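Local coordinates for N-acetyltransferase family protein (Bacillus anthracis, PDB 3LNB) that probably transfers the acetyl group of acetyl-coenzyme A to arylamines, and inactivates sulfamethoxazole, probably by acetylating it, at residues G63-A75 with K89-L102. The protein carries 1 engineered substitution. Numbering follows the deposited sequence.
Sequences GMILPFENLDIMA and KLLIQKRGGLCYEL. Engineered in segment 63-75: Phe68 (natural residue Tyr). With COA (coenzyme A), chain B.
Arg95 folds back at chi2 (-79°) and chi3, which turns its guanidinium to Glu69 and Asp72. In Glu69, CG between backbone N and carbonyl carbon (chi1 49°) and a bend at chi2 (104°) bring the carboxylate to Gly96 and Arg95, nearly coplanar with the guanidinium. In this salt bridge Arg95 NH2 reaches the syn lone pair of Glu69 OE2 at 3.2 Å; Leu71 N meets the same oxygen, fixing the carboxylate's rotation. Glu69 OE1 takes Gly96 N at 2.9 Å on its anti side. The buried carboxylate is thus well compensated and probably stays ionised. Asp72 OD1, in the guanidinium plane, salt-bridges Arg95 NH1 (3.0 Å) and NH2; both approach from one face of a steeply tilted carboxylate. The extended Lys89 passes CE over the rim of one guanidinium face. Its NZ salt-bridges Glu101 OE1 (2.8 Å) and Asp72 OD2, the latter hydrogen bond weak (3.0 Å). Gly97 bridges Phe68 through bonds to Pro67 O and from Glu69 N. Leu98 CD2 lies over one face of the engineered Phe68 ring, 3.4 Å from CZ. The network joins strand 68-69 and helix 71-75 to helix 83-92, the following loop and helix 99-112. There Cys99 lines the coenzyme A pocket, probably as nucleophile of the family's Cys-His-Asp triad.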
ATOM      1  N   GLY A  63       7.664  -1.838  -2.360  1.00 13.80           N
ATOM      2  CA  GLY A  63       6.887  -2.855  -3.047  1.00 15.07           C
ATOM      3  C   GLY A  63       7.564  -4.215  -3.080  1.00 14.96           C
ATOM      4  O   GLY A  63       6.905  -5.250  -3.012  1.00 15.42           O
ATOM      5  N   MET A  64       8.888  -4.206  -3.173  1.00 15.69           N
ATOM      6  CA  MET A  64       9.678  -5.432  -3.234  1.00 14.90           C
ATOM      7  C   MET A  64       9.972  -6.060  -1.874  1.00 15.25           C
ATOM      8  O   MET A  64      10.280  -7.250  -1.790  1.00 16.54           O
ATOM      9  CB  MET A  64      11.020  -5.146  -3.924  1.00 14.95           C
ATOM     10  CG  MET A  64      10.930  -4.808  -5.387  1.00 15.77           C
ATOM     11  SD  MET A  64      10.317  -6.200  -6.328  1.00 18.06           S
ATOM     12  CE  MET A  64      11.762  -7.272  -6.354  1.00 18.56           C
ATOM     13  N   ILE A  65       9.877  -5.267  -0.812  1.00 13.60           N
ATOM     14  CA  ILE A  65      10.207  -5.752   0.527  1.00 13.71           C
ATOM     15  C   ILE A  65       9.081  -5.779   1.566  1.00 13.55           C
ATOM     16  O   ILE A  65       8.927  -6.763   2.287  1.00 14.35           O
ATOM     17  CB  ILE A  65      11.397  -4.930   1.089  1.00 11.48           C
ATOM     18  CG1 ILE A  65      12.624  -5.154   0.200  1.00 12.92           C
ATOM     19  CG2 ILE A  65      11.679  -5.314   2.537  1.00 13.43           C
ATOM     20  CD1 ILE A  65      13.775  -4.213   0.467  1.00 13.71           C
ATOM     21  N   LEU A  66       8.312  -4.705   1.658  1.00 13.61           N
ATOM     22  CA  LEU A  66       7.217  -4.641   2.625  1.00 14.24           C
ATOM     23  C   LEU A  66       5.969  -5.354   2.101  1.00 14.67           C
ATOM     24  O   LEU A  66       5.261  -4.832   1.242  1.00 15.08           O
ATOM     25  CB  LEU A  66       6.889  -3.181   2.947  1.00 14.91           C
ATOM     26  CG  LEU A  66       7.989  -2.386   3.648  1.00 15.23           C
ATOM     27  CD1 LEU A  66       7.510  -0.961   3.877  1.00 16.95           C
ATOM     28  CD2 LEU A  66       8.350  -3.056   4.978  1.00 17.35           C
ATOM     29  N   PRO A  67       5.680  -6.558   2.622  1.00 13.84           N
ATOM     30  CA  PRO A  67       4.506  -7.313   2.175  1.00 13.68           C
ATOM     31  C   PRO A  67       3.192  -6.628   2.530  1.00 14.00           C
ATOM     32  O   PRO A  67       3.081  -5.975   3.569  1.00 14.06           O
ATOM     33  CB  PRO A  67       4.641  -8.647   2.907  1.00 13.46           C
ATOM     34  CG  PRO A  67       6.104  -8.722   3.266  1.00 15.10           C
ATOM     35  CD  PRO A  67       6.415  -7.307   3.652  1.00 13.24           C
ATOM     36  N   PHE A  68       2.209  -6.770   1.649  1.00 13.07           N
ATOM     37  CA  PHE A  68       0.873  -6.228   1.875  1.00 13.74           C
ATOM     38  C   PHE A  68       0.170  -7.394   2.573  1.00 14.26           C
ATOM     39  O   PHE A  68      -0.018  -8.452   1.969  1.00 15.05           O
ATOM     40  CB  PHE A  68       0.191  -5.920   0.534  1.00 13.69           C
ATOM     41  CG  PHE A  68      -1.257  -5.529   0.654  1.00 13.36           C
ATOM     42  CD1 PHE A  68      -1.622  -4.197   0.862  1.00 12.21           C
ATOM     43  CD2 PHE A  68      -2.261  -6.493   0.557  1.00 12.80           C
ATOM     44  CE1 PHE A  68      -2.962  -3.833   0.970  1.00 12.65           C
ATOM     45  CE2 PHE A  68      -3.607  -6.139   0.665  1.00 13.73           C
ATOM     46  CZ  PHE A  68      -3.959  -4.806   0.871  1.00 13.12           C
ATOM     47  N   GLU A  69      -0.191  -7.223   3.841  1.00 14.47           N
ATOM     48  CA  GLU A  69      -0.841  -8.303   4.576  1.00 13.48           C
ATOM     49  C   GLU A  69      -1.784  -7.856   5.682  1.00 14.18           C
ATOM     50  O   GLU A  69      -1.697  -6.732   6.180  1.00 13.43           O
ATOM     51  CB  GLU A  69       0.217  -9.261   5.146  1.00 13.62           C
ATOM     52  CG  GLU A  69       1.375  -8.592   5.899  1.00 14.10           C
ATOM     53  CD  GLU A  69       1.265  -8.708   7.418  1.00 16.13           C
ATOM     54  OE1 GLU A  69       2.283  -8.459   8.107  1.00 16.28           O
ATOM     55  OE2 GLU A  69       0.167  -9.038   7.927  1.00 15.32           O
ATOM     56  N   ASN A  70      -2.671  -8.771   6.066  1.00 13.30           N
ATOM     57  CA  ASN A  70      -3.689  -8.542   7.090  1.00 11.86           C
ATOM     58  C   ASN A  70      -3.612  -9.609   8.182  1.00 11.94           C
ATOM     59  O   ASN A  70      -4.617  -9.894   8.843  1.00 11.65           O
ATOM     60  CB  ASN A  70      -5.066  -8.636   6.445  1.00 10.37           C
ATOM     61  CG  ASN A  70      -5.406 -10.057   6.034  1.00 11.91           C
ATOM     62  OD1 ASN A  70      -4.511 -10.874   5.797  1.00 12.01           O
ATOM     63  ND2 ASN A  70      -6.696 -10.361   5.940  1.00 10.44           N
ATOM     64  N   LEU A  71      -2.432 -10.193   8.370  1.00 11.66           N
ATOM     65  CA  LEU A  71      -2.257 -11.257   9.355  1.00 13.24           C
ATOM     66  C   LEU A  71      -2.612 -10.909  10.805  1.00 13.61           C
ATOM     67  O   LEU A  71      -3.011 -11.793  11.563  1.00 12.62           O
ATOM     68  CB  LEU A  71      -0.829 -11.811   9.283  1.00 14.50           C
ATOM     69  CG  LEU A  71      -0.359 -12.229   7.882  1.00 15.94           C
ATOM     70  CD1 LEU A  71       1.013 -12.874   7.998  1.00 17.93           C
ATOM     71  CD2 LEU A  71      -1.346 -13.209   7.243  1.00 16.81           C
ATOM     72  N   ASP A  72      -2.467  -9.647  11.199  1.00 12.71           N
ATOM     73  CA  ASP A  72      -2.817  -9.262  12.568  1.00 14.21           C
ATOM     74  C   ASP A  72      -4.329  -9.321  12.729  1.00 14.55           C
ATOM     75  O   ASP A  72      -4.839  -9.694  13.790  1.00 13.80           O
ATOM     76  CB  ASP A  72      -2.315  -7.852  12.896  1.00 13.91           C
ATOM     77  CG  ASP A  72      -0.852  -7.833  13.313  1.00 15.83           C
ATOM     78  OD1 ASP A  72      -0.245  -8.918  13.445  1.00 18.84           O
ATOM     79  OD2 ASP A  72      -0.305  -6.733  13.515  1.00 16.42           O
ATOM     80  N   ILE A  73      -5.041  -8.942  11.670  1.00 13.52           N
ATOM     81  CA  ILE A  73      -6.497  -8.984  11.679  1.00 15.18           C
ATOM     82  C   ILE A  73      -6.897 -10.447  11.832  1.00 15.11           C
ATOM     83  O   ILE A  73      -7.779 -10.776  12.617  1.00 15.72           O
ATOM     84  CB  ILE A  73      -7.092  -8.418  10.353  1.00 14.86           C
ATOM     85  CG1 ILE A  73      -6.749  -6.930  10.227  1.00 13.45           C
ATOM     86  CG2 ILE A  73      -8.596  -8.636  10.312  1.00 14.24           C
ATOM     87  CD1 ILE A  73      -7.268  -6.270   8.965  1.00 13.50           C
ATOM     88  N   MET A  74      -6.233 -11.322  11.084  1.00 15.25           N
ATOM     89  CA  MET A  74      -6.516 -12.753  11.154  1.00 16.78           C
ATOM     90  C   MET A  74      -6.180 -13.328  12.537  1.00 16.99           C
ATOM     91  O   MET A  74      -6.935 -14.129  13.088  1.00 15.79           O
ATOM     92  CB  MET A  74      -5.710 -13.501  10.087  1.00 17.70           C
ATOM     93  CG  MET A  74      -6.074 -13.135   8.654  1.00 21.64           C
ATOM     94  SD  MET A  74      -7.743 -13.666   8.218  1.00 26.74           S
ATOM     95  CE  MET A  74      -8.707 -12.239   8.626  1.00 18.15           C
ATOM     96  N   ALA A  75      -5.050 -12.909  13.098  1.00 16.51           N
ATOM     97  CA  ALA A  75      -4.623 -13.407  14.405  1.00 17.26           C
ATOM     98  C   ALA A  75      -5.258 -12.679  15.587  1.00 17.53           C
ATOM     99  O   ALA A  75      -5.116 -13.110  16.732  1.00 18.06           O
ATOM    100  CB  ALA A  75      -3.105 -13.331  14.513  1.00 17.90           C
ATOM    101  N   LYS A  89       6.356  -2.686  14.217  1.00 18.46           N
ATOM    102  CA  LYS A  89       5.815  -3.765  13.402  1.00 17.23           C
ATOM    103  C   LYS A  89       6.457  -3.947  12.029  1.00 17.28           C
ATOM    104  O   LYS A  89       7.049  -4.991  11.762  1.00 16.70           O
ATOM    105  CB  LYS A  89       4.300  -3.597  13.228  1.00 17.18           C
ATOM    106  CG  LYS A  89       3.643  -4.704  12.416  1.00 16.67           C
ATOM    107  CD  LYS A  89       2.152  -4.459  12.213  1.00 15.36           C
ATOM    108  CE  LYS A  89       1.558  -5.517  11.273  1.00 16.60           C
ATOM    109  NZ  LYS A  89       0.138  -5.258  10.913  1.00 17.04           N
ATOM    110  N   LEU A  90       6.343  -2.936  11.169  1.00 16.49           N
ATOM    111  CA  LEU A  90       6.870  -3.032   9.810  1.00 17.15           C
ATOM    112  C   LEU A  90       8.373  -2.962   9.606  1.00 17.69           C
ATOM    113  O   LEU A  90       8.885  -3.498   8.623  1.00 16.21           O
ATOM    114  CB  LEU A  90       6.220  -1.983   8.910  1.00 17.21           C
ATOM    115  CG  LEU A  90       4.782  -2.243   8.470  1.00 18.95           C
ATOM    116  CD1 LEU A  90       3.857  -2.090   9.650  1.00 19.46           C
ATOM    117  CD2 LEU A  90       4.407  -1.265   7.370  1.00 19.92           C
ATOM    118  N   LEU A  91       9.085  -2.295  10.503  1.00 16.38           N
ATOM    119  CA  LEU A  91      10.521  -2.199  10.329  1.00 17.34           C
ATOM    120  C   LEU A  91      11.288  -3.170  11.219  1.00 17.31           C
ATOM    121  O   LEU A  91      11.968  -4.063  10.723  1.00 17.96           O
ATOM    122  CB  LEU A  91      10.990  -0.761  10.578  1.00 14.40           C
ATOM    123  CG  LEU A  91      10.273   0.295   9.729  1.00 16.41           C
ATOM    124  CD1 LEU A  91      10.884   1.666   9.972  1.00 15.55           C
ATOM    125  CD2 LEU A  91      10.364  -0.071   8.257  1.00 15.01           C
ATOM    126  N   ILE A  92      11.160  -3.005  12.532  1.00 18.37           N
ATOM    127  CA  ILE A  92      11.870  -3.860  13.477  1.00 17.81           C
ATOM    128  C   ILE A  92      11.494  -5.345  13.447  1.00 19.15           C
ATOM    129  O   ILE A  92      12.373  -6.204  13.364  1.00 17.95           O
ATOM    130  CB  ILE A  92      11.711  -3.309  14.906  1.00 18.84           C
ATOM    131  CG1 ILE A  92      12.379  -1.933  14.988  1.00 19.23           C
ATOM    132  CG2 ILE A  92      12.319  -4.271  15.928  1.00 17.23           C
ATOM    133  CD1 ILE A  92      12.069  -1.185  16.260  1.00 20.12           C
ATOM    134  N   GLN A  93      10.203  -5.656  13.506  1.00 18.95           N
ATOM    135  CA  GLN A  93       9.777  -7.052  13.503  1.00 19.77           C
ATOM    136  C   GLN A  93       9.655  -7.591  12.079  1.00 20.96           C
ATOM    137  O   GLN A  93       9.160  -8.697  11.856  1.00 20.29           O
ATOM    138  CB  GLN A  93       8.450  -7.192  14.259  1.00 21.19           C
ATOM    139  CG  GLN A  93       8.521  -6.639  15.688  1.00 25.26           C
ATOM    140  CD  GLN A  93       7.181  -6.651  16.410  1.00 28.44           C
ATOM    141  OE1 GLN A  93       6.150  -6.325  15.828  1.00 30.52           O
ATOM    142  NE2 GLN A  93       7.196  -7.006  17.694  1.00 30.45           N
ATOM    143  N   LYS A  94      10.121  -6.795  11.122  1.00 19.81           N
ATOM    144  CA  LYS A  94      10.093  -7.163   9.709  1.00 19.47           C
ATOM    145  C   LYS A  94       8.770  -7.775   9.239  1.00 18.92           C
ATOM    146  O   LYS A  94       8.751  -8.840   8.621  1.00 18.13           O
ATOM    147  CB  LYS A  94      11.247  -8.122   9.389  1.00 21.33           C
ATOM    148  CG  LYS A  94      12.638  -7.539   9.635  1.00 23.54           C
ATOM    149  CD  LYS A  94      13.725  -8.581   9.335  1.00 28.00           C
ATOM    150  CE  LYS A  94      14.976  -8.357  10.178  1.00 30.10           C
ATOM    151  NZ  LYS A  94      15.985  -9.461   9.995  1.00 31.58           N
ATOM    152  N   ARG A  95       7.667  -7.092   9.544  1.00 18.47           N
ATOM    153  CA  ARG A  95       6.339  -7.530   9.126  1.00 18.28           C
ATOM    154  C   ARG A  95       5.884  -6.616   7.986  1.00 16.62           C
ATOM    155  O   ARG A  95       6.607  -5.702   7.571  1.00 15.24           O
ATOM    156  CB  ARG A  95       5.329  -7.420  10.283  1.00 18.42           C
ATOM    157  CG  ARG A  95       5.506  -8.422  11.437  1.00 22.37           C
ATOM    158  CD  ARG A  95       4.949  -9.803  11.087  1.00 25.18           C
ATOM    159  NE  ARG A  95       3.562  -9.728  10.617  1.00 27.09           N
ATOM    160  CZ  ARG A  95       2.507  -9.502  11.392  1.00 27.25           C
ATOM    161  NH1 ARG A  95       2.650  -9.337  12.703  1.00 28.73           N
ATOM    162  NH2 ARG A  95       1.300  -9.418  10.848  1.00 26.68           N
ATOM    163  N   GLY A  96       4.677  -6.869   7.495  1.00 17.63           N
ATOM    164  CA  GLY A  96       4.106  -6.063   6.430  1.00 16.87           C
ATOM    165  C   GLY A  96       2.849  -5.404   6.960  1.00 17.46           C
ATOM    166  O   GLY A  96       2.749  -5.139   8.159  1.00 16.80           O
ATOM    167  N   GLY A  97       1.885  -5.139   6.084  1.00 17.23           N
ATOM    168  CA  GLY A  97       0.650  -4.525   6.534  1.00 17.19           C
ATOM    169  C   GLY A  97      -0.285  -4.118   5.413  1.00 16.89           C
ATOM    170  O   GLY A  97      -0.015  -4.365   4.236  1.00 16.43           O
ATOM    171  N   LEU A  98      -1.403  -3.501   5.783  1.00 16.00           N
ATOM    172  CA  LEU A  98      -2.368  -3.050   4.795  1.00 15.69           C
ATOM    173  C   LEU A  98      -2.070  -1.598   4.418  1.00 14.79           C
ATOM    174  O   LEU A  98      -1.184  -0.961   4.988  1.00 14.48           O
ATOM    175  CB  LEU A  98      -3.793  -3.193   5.344  1.00 15.56           C
ATOM    176  CG  LEU A  98      -4.284  -4.641   5.521  1.00 17.15           C
ATOM    177  CD1 LEU A  98      -5.656  -4.659   6.192  1.00 16.29           C
ATOM    178  CD2 LEU A  98      -4.357  -5.326   4.164  1.00 13.33           C
ATOM    179  N   CYS A  99      -2.825  -1.078   3.462  1.00 14.40           N
ATOM    180  CA  CYS A  99      -2.636   0.283   2.979  1.00 15.18           C
ATOM    181  C   CYS A  99      -2.500   1.367   4.051  1.00 15.92           C
ATOM    182  O   CYS A  99      -1.568   2.171   4.001  1.00 15.77           O
ATOM    183  CB  CYS A  99      -3.774   0.646   2.032  1.00 15.00           C
ATOM    184  SG  CYS A  99      -5.401   0.566   2.791  1.00 21.05           S
ATOM    185  N   TYR A 100      -3.416   1.402   5.017  1.00 15.20           N
ATOM    186  CA  TYR A 100      -3.349   2.431   6.049  1.00 16.76           C
ATOM    187  C   TYR A 100      -2.108   2.353   6.942  1.00 17.43           C
ATOM    188  O   TYR A 100      -1.774   3.320   7.631  1.00 18.41           O
ATOM    189  CB  TYR A 100      -4.615   2.425   6.913  1.00 16.14           C
ATOM    190  CG  TYR A 100      -4.964   1.096   7.515  1.00 17.04           C
ATOM    191  CD1 TYR A 100      -5.803   0.203   6.849  1.00 17.48           C
ATOM    192  CD2 TYR A 100      -4.438   0.714   8.747  1.00 18.86           C
ATOM    193  CE1 TYR A 100      -6.110  -1.037   7.398  1.00 18.66           C
ATOM    194  CE2 TYR A 100      -4.733  -0.521   9.297  1.00 19.47           C
ATOM    195  CZ  TYR A 100      -5.569  -1.393   8.619  1.00 19.84           C
ATOM    196  OH  TYR A 100      -5.843  -2.625   9.167  1.00 22.31           O
ATOM    197  N   GLU A 101      -1.428   1.210   6.941  1.00 17.16           N
ATOM    198  CA  GLU A 101      -0.213   1.064   7.739  1.00 17.27           C
ATOM    199  C   GLU A 101       0.984   1.420   6.875  1.00 16.19           C
ATOM    200  O   GLU A 101       1.848   2.199   7.278  1.00 16.28           O
ATOM    201  CB  GLU A 101      -0.071  -0.365   8.259  1.00 17.70           C
ATOM    202  CG  GLU A 101      -1.205  -0.785   9.180  1.00 19.69           C
ATOM    203  CD  GLU A 101      -1.134  -2.250   9.555  1.00 22.46           C
ATOM    204  OE1 GLU A 101      -0.424  -2.592  10.528  1.00 23.51           O
ATOM    205  OE2 GLU A 101      -1.785  -3.058   8.863  1.00 21.53           O
ATOM    206  N   LEU A 102       1.026   0.850   5.678  1.00 14.70           N
ATOM    207  CA  LEU A 102       2.113   1.114   4.748  1.00 11.77           C
ATOM    208  C   LEU A 102       2.234   2.610   4.455  1.00 13.09           C
ATOM    209  O   LEU A 102       3.322   3.179   4.553  1.00 13.30           O
ATOM    210  CB  LEU A 102       1.887   0.338   3.446  1.00 12.82           C
ATOM    211  CG  LEU A 102       2.033  -1.185   3.562  1.00 15.88           C
ATOM    212  CD1 LEU A 102       1.530  -1.874   2.294  1.00 16.00           C
ATOM    213  CD2 LEU A 102       3.506  -1.515   3.815  1.00 13.05           C
TER
HETATM  214  N1A COA B1001      -8.587  -9.376   0.951  1.00 29.98           N
HETATM  215  C2A COA B1001      -8.349 -10.659   1.152  1.00 28.48           C
HETATM  216  N3A COA B1001      -8.124 -11.490   0.148  1.00 26.76           N
HETATM  217  C4A COA B1001      -8.132 -11.045  -1.115  1.00 24.86           C
HETATM  218  C5A COA B1001      -8.383  -9.704  -1.367  1.00 25.43           C
HETATM  219  C6A COA B1001      -8.612  -8.860  -0.287  1.00 27.48           C
HETATM  220  N6A COA B1001      -8.839  -7.563  -0.477  1.00 26.28           N
HETATM  221  N7A COA B1001      -8.320  -9.525  -2.682  1.00 23.76           N
HETATM  222  C8A COA B1001      -8.037 -10.701  -3.238  1.00 23.07           C
HETATM  223  N9A COA B1001      -7.917 -11.630  -2.290  1.00 24.23           N
HETATM  224  C1B COA B1001      -7.500 -13.035  -2.506  1.00 23.78           C
HETATM  225  C2B COA B1001      -8.418 -13.804  -3.455  1.00 24.24           C
HETATM  226  O2B COA B1001      -9.578 -14.259  -2.751  1.00 23.28           O
HETATM  227  C3B COA B1001      -7.515 -14.981  -3.820  1.00 22.60           C
HETATM  228  O3B COA B1001      -7.692 -16.060  -2.899  1.00 20.24           O
HETATM  229  P3B COA B1001      -7.534 -17.571  -3.432  1.00 18.72           P
HETATM  230  O7A COA B1001      -6.341 -17.742  -4.290  1.00 18.05           O
HETATM  231  O8A COA B1001      -7.497 -18.512  -2.127  1.00 18.10           O
HETATM  232  O9A COA B1001      -8.905 -17.894  -4.210  1.00 17.44           O
HETATM  233  C4B COA B1001      -6.104 -14.400  -3.697  1.00 22.65           C
HETATM  234  O4B COA B1001      -6.258 -13.050  -3.227  1.00 24.59           O
HETATM  235  C5B COA B1001      -5.397 -14.363  -5.051  1.00 20.99           C
HETATM  236  O5B COA B1001      -6.117 -13.521  -5.953  1.00 21.68           O
HETATM  237  P1A COA B1001      -5.703 -13.486  -7.506  1.00 18.63           P
HETATM  238  O1A COA B1001      -6.553 -12.289  -8.166  1.00 21.67           O
HETATM  239  O2A COA B1001      -5.952 -14.785  -8.167  1.00 16.76           O
HETATM  240  O3A COA B1001      -4.144 -13.084  -7.541  1.00 20.32           O
HETATM  241  P2A COA B1001      -3.590 -11.581  -7.380  1.00 18.69           P
HETATM  242  O4A COA B1001      -3.491 -10.995  -8.875  1.00 18.19           O
HETATM  243  O5A COA B1001      -2.276 -11.585  -6.699  1.00 20.05           O
HETATM  244  O6A COA B1001      -4.706 -10.704  -6.620  1.00 18.69           O
HETATM  245  CBP COA B1001      -4.277  -9.069  -4.833  1.00 16.17           C
HETATM  246  CCP COA B1001      -4.667 -10.503  -5.203  1.00 16.90           C
HETATM  247  CDP COA B1001      -2.813  -8.824  -5.204  1.00 15.04           C
HETATM  248  CEP COA B1001      -4.459  -8.876  -3.326  1.00 14.64           C
HETATM  249  CAP COA B1001      -5.180  -8.082  -5.576  1.00 15.13           C
HETATM  250  OAP COA B1001      -6.546  -8.360  -5.263  1.00 17.17           O
HETATM  251  C9P COA B1001      -4.875  -6.636  -5.180  1.00 17.32           C
HETATM  252  O9P COA B1001      -3.846  -6.076  -5.558  1.00 17.15           O
HETATM  253  N8P COA B1001      -5.807  -6.063  -4.421  1.00 15.70           N
HETATM  254  C7P COA B1001      -5.719  -4.673  -3.949  1.00 17.18           C
HETATM  255  C6P COA B1001      -6.167  -4.580  -2.488  1.00 17.76           C
HETATM  256  C5P COA B1001      -6.477  -3.132  -2.097  1.00 17.25           C
HETATM  257  O5P COA B1001      -7.498  -2.581  -2.502  1.00 16.67           O
HETATM  258  N4P COA B1001      -5.593  -2.543  -1.295  1.00 15.86           N
HETATM  259  C3P COA B1001      -5.765  -1.153  -0.848  1.00 16.63           C
HETATM  260  C2P COA B1001      -6.771  -1.066   0.302  1.00 15.93           C
HETATM  261  S1P COA B1001      -6.171  -1.786   1.875  1.00 20.15           S
HETATM  262  O   HOH W   1      -1.039  -7.472   9.819  1.00 21.49           O
HETATM  263  O   HOH W   2      -2.849  -5.379   8.929  1.00 27.06           O